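Local coordinates for protein collagen alpha1(xviii) chain (PDB 1DY1) that acts as endostatin, the zinc-binding C-terminal fragment of collagen XVIII with a C-type-lectin-like fold, which inhibits angiogenesis, at residues K79-S84 with R103-D108. The protein carries 2 engineered substitutions. Sequence-based numbering, arbitrary orientation.
Sequences KDEVLS and RIFSFD. With ZN (zinc ion), chain B.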
ATOM      1  N   LYS A  79      -9.075   1.654 -11.195  1.00 18.46           N
ATOM      2  CA  LYS A  79      -9.637   1.889 -12.515  1.00 19.13           C
ATOM      3  C   LYS A  79      -8.808   1.271 -13.620  1.00 20.43           C
ATOM      4  O   LYS A  79      -8.940   1.646 -14.789  1.00 22.11           O
ATOM      5  CB  LYS A  79      -9.839   3.388 -12.740  1.00 20.81           C
ATOM      6  CG  LYS A  79     -10.837   3.959 -11.759  1.00 22.53           C
ATOM      7  CD  LYS A  79     -11.139   5.414 -11.988  1.00 29.47           C
ATOM      8  CE  LYS A  79     -12.348   5.795 -11.134  1.00 35.19           C
ATOM      9  NZ  LYS A  79     -12.735   7.224 -11.233  1.00 44.78           N
ATOM     10  N   ASP A  80      -7.996   0.288 -13.242  1.00 19.25           N
ATOM     11  CA  ASP A  80      -7.118  -0.429 -14.166  1.00 16.63           C
ATOM     12  C   ASP A  80      -6.147   0.453 -14.959  1.00 16.69           C
ATOM     13  O   ASP A  80      -5.788   0.134 -16.090  1.00 16.36           O
ATOM     14  CB  ASP A  80      -7.930  -1.331 -15.087  1.00 13.18           C
ATOM     15  CG  ASP A  80      -8.689  -2.398 -14.329  1.00 16.37           C
ATOM     16  OD1 ASP A  80      -8.199  -2.873 -13.275  1.00  9.47           O
ATOM     17  OD2 ASP A  80      -9.791  -2.779 -14.782  1.00 15.37           O
ATOM     18  N   GLU A  81      -5.749   1.576 -14.366  1.00 15.11           N
ATOM     19  CA  GLU A  81      -4.771   2.475 -14.969  1.00 17.33           C
ATOM     20  C   GLU A  81      -3.450   1.944 -14.407  1.00 19.04           C
ATOM     21  O   GLU A  81      -3.416   1.481 -13.269  1.00 18.26           O
ATOM     22  CB  GLU A  81      -5.020   3.918 -14.514  1.00 20.88           C
ATOM     23  CG  GLU A  81      -6.460   4.376 -14.754  1.00 24.20           C
ATOM     24  CD  GLU A  81      -6.741   5.806 -14.328  1.00 26.96           C
ATOM     25  OE1 GLU A  81      -6.053   6.336 -13.432  1.00 28.28           O
ATOM     26  OE2 GLU A  81      -7.689   6.404 -14.889  1.00 35.54           O
ATOM     27  N   VAL A  82      -2.382   1.960 -15.199  1.00 20.21           N
ATOM     28  CA  VAL A  82      -1.100   1.414 -14.757  1.00 19.98           C
ATOM     29  C   VAL A  82      -0.303   2.375 -13.914  1.00 21.36           C
ATOM     30  O   VAL A  82      -0.214   3.560 -14.229  1.00 23.52           O
ATOM     31  CB  VAL A  82      -0.250   0.959 -15.953  1.00 18.76           C
ATOM     32  CG1 VAL A  82       0.980   0.172 -15.493  1.00 18.16           C
ATOM     33  CG2 VAL A  82      -1.086   0.107 -16.827  1.00 17.70           C
ATOM     34  N   LEU A  83       0.274   1.853 -12.836  1.00 20.20           N
ATOM     35  CA  LEU A  83       1.078   2.649 -11.923  1.00 19.25           C
ATOM     36  C   LEU A  83       2.520   2.211 -12.050  1.00 18.34           C
ATOM     37  O   LEU A  83       3.440   2.986 -11.813  1.00 18.91           O
ATOM     38  CB  LEU A  83       0.633   2.413 -10.473  1.00 23.19           C
ATOM     39  CG  LEU A  83      -0.824   2.671 -10.085  1.00 21.12           C
ATOM     40  CD1 LEU A  83      -1.086   2.154  -8.682  1.00 17.36           C
ATOM     41  CD2 LEU A  83      -1.127   4.155 -10.196  1.00 21.87           C
ATOM     42  N   SER A  84       2.712   0.955 -12.410  1.00 19.87           N
ATOM     43  CA  SER A  84       4.044   0.405 -12.524  1.00 19.06           C
ATOM     44  C   SER A  84       3.980  -0.816 -13.382  1.00 18.81           C
ATOM     45  O   SER A  84       3.014  -1.569 -13.330  1.00 19.94           O
ATOM     46  CB  SER A  84       4.559   0.006 -11.132  1.00 22.65           C
ATOM     47  OG  SER A  84       5.811  -0.656 -11.193  1.00 21.12           O
ATOM     48  N   ARG A 103      -2.720   8.047 -10.321  1.00 24.57           N
ATOM     49  CA  ARG A 103      -3.535   8.319  -9.152  1.00 23.57           C
ATOM     50  C   ARG A 103      -3.940   7.032  -8.439  1.00 20.22           C
ATOM     51  O   ARG A 103      -4.132   5.980  -9.065  1.00 20.02           O
ATOM     52  CB  ARG A 103      -4.758   9.128  -9.576  1.00 25.62           C
ATOM     53  CG  ARG A 103      -5.467   8.508 -10.745  1.00 29.48           C
ATOM     54  CD  ARG A 103      -6.349   9.506 -11.453  1.00 30.18           C
ATOM     55  NE  ARG A 103      -7.144   8.830 -12.467  1.00 34.51           N
ATOM     56  CZ  ARG A 103      -8.373   9.186 -12.823  1.00 34.38           C
ATOM     57  NH1 ARG A 103      -8.960  10.229 -12.244  1.00 31.97           N
ATOM     58  NH2 ARG A 103      -9.030   8.451 -13.717  1.00 35.41           N
ATOM     59  N   ILE A 104      -4.008   7.122  -7.116  1.00 17.56           N
ATOM     60  CA  ILE A 104      -4.365   6.004  -6.262  1.00 14.60           C
ATOM     61  C   ILE A 104      -5.757   6.200  -5.684  1.00 12.71           C
ATOM     62  O   ILE A 104      -6.039   7.226  -5.081  1.00 12.49           O
ATOM     63  CB  ILE A 104      -3.346   5.874  -5.139  1.00 14.64           C
ATOM     64  CG1 ILE A 104      -1.979   5.546  -5.758  1.00 21.42           C
ATOM     65  CG2 ILE A 104      -3.781   4.818  -4.147  1.00 13.13           C
ATOM     66  CD1 ILE A 104      -0.824   5.548  -4.775  1.00 25.67           C
ATOM     67  N   PHE A 105      -6.626   5.212  -5.894  1.00 14.27           N
ATOM     68  CA  PHE A 105      -8.016   5.260  -5.406  1.00 12.35           C
ATOM     69  C   PHE A 105      -8.206   4.349  -4.204  1.00 10.32           C
ATOM     70  O   PHE A 105      -7.485   3.363  -4.046  1.00 10.67           O
ATOM     71  CB  PHE A 105      -9.003   4.814  -6.508  1.00  8.45           C
ATOM     72  CG  PHE A 105      -9.043   5.728  -7.711  1.00 11.95           C
ATOM     73  CD1 PHE A 105      -9.832   6.876  -7.704  1.00 12.90           C
ATOM     74  CD2 PHE A 105      -8.286   5.450  -8.843  1.00  9.28           C
ATOM     75  CE1 PHE A 105      -9.862   7.736  -8.802  1.00 11.51           C
ATOM     76  CE2 PHE A 105      -8.312   6.296  -9.937  1.00 12.24           C
ATOM     77  CZ  PHE A 105      -9.103   7.447  -9.913  1.00 14.53           C
ATOM     78  N   SER A 106      -9.146   4.707  -3.341  1.00  9.66           N
ATOM     79  CA  SER A 106      -9.491   3.880  -2.188  1.00 10.55           C
ATOM     80  C   SER A 106     -10.420   2.789  -2.743  1.00 11.16           C
ATOM     81  O   SER A 106     -10.814   2.867  -3.920  1.00 11.30           O
ATOM     82  CB  SER A 106     -10.235   4.716  -1.126  1.00 10.06           C
ATOM     83  OG  SER A 106     -11.267   5.511  -1.703  1.00  7.50           O
ATOM     84  N   PHE A 107     -10.762   1.780  -1.938  1.00  8.30           N
ATOM     85  CA  PHE A 107     -11.662   0.741  -2.418  1.00  8.37           C
ATOM     86  C   PHE A 107     -13.010   1.353  -2.800  1.00  9.68           C
ATOM     87  O   PHE A 107     -13.626   0.935  -3.776  1.00 10.38           O
ATOM     88  CB  PHE A 107     -11.866  -0.381  -1.390  1.00  4.87           C
ATOM     89  CG  PHE A 107     -10.716  -1.372  -1.319  1.00 12.29           C
ATOM     90  CD1 PHE A 107     -10.544  -2.336  -2.310  1.00 10.29           C
ATOM     91  CD2 PHE A 107      -9.797  -1.332  -0.266  1.00 11.61           C
ATOM     92  CE1 PHE A 107      -9.473  -3.243  -2.251  1.00  9.03           C
ATOM     93  CE2 PHE A 107      -8.725  -2.236  -0.208  1.00  5.13           C
ATOM     94  CZ  PHE A 107      -8.568  -3.187  -1.200  1.00  5.16           C
ATOM     95  N   ASP A 108     -13.462   2.358  -2.059  1.00 10.89           N
ATOM     96  CA  ASP A 108     -14.739   2.980  -2.378  1.00 11.80           C
ATOM     97  C   ASP A 108     -14.708   4.019  -3.508  1.00 15.76           C
ATOM     98  O   ASP A 108     -15.666   4.744  -3.707  1.00 17.19           O
ATOM     99  CB  ASP A 108     -15.470   3.495  -1.125  1.00 11.01           C
ATOM    100  CG  ASP A 108     -14.740   4.639  -0.404  1.00 13.58           C
ATOM    101  OD1 ASP A 108     -13.833   5.292  -0.969  1.00 18.58           O
ATOM    102  OD2 ASP A 108     -15.096   4.906   0.759  1.00 14.85           O
TER
HETATM  103 ZN    ZN B 401      -9.229  -4.129 -12.505  1.00 19.99          ZN
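The pairing of E81 with R103 illustrates how one bidentate salt bridge can join a loop to the turn that enters an edge strand. R103 presents its guanidinium side-on. NE reaches E81 OE1 at 2.9 Å, with an N-H...O angle of 167°. NH2 reaches E81 OE2 at 2.7 Å, at 172°. E81 CG lies anti to its carbonyl carbon and the chain is extended beyond, which carries the carboxylate out to R103. Both oxygens are met on their syn sides.

Packing contacts surround the bridge. The extended chain of K79 crosses F105 at about a right angle; its CE makes a CH-pi contact over one face, 4.1 Å from the F105 ring centroid. The ring's rim, at F105 CZ, lies 3.4 Å above the R103 guanidinium plane, over its centre. At the bulge in strand 82-84, the L83 CD2 methyl packs 3.7 Å from R103 O.

N77 ND2, in the same connection as E81, bonds R103 O and E81 OE1, which thus accepts two bonds. D80, next in the chain, binds zinc with H5, H7 and H15. K79 and R103 would probably favour an ionised E81; two nearly straight bonds hold carboxylate and guanidinium nearly coplanar, 21° apart, fixing their relative rotation.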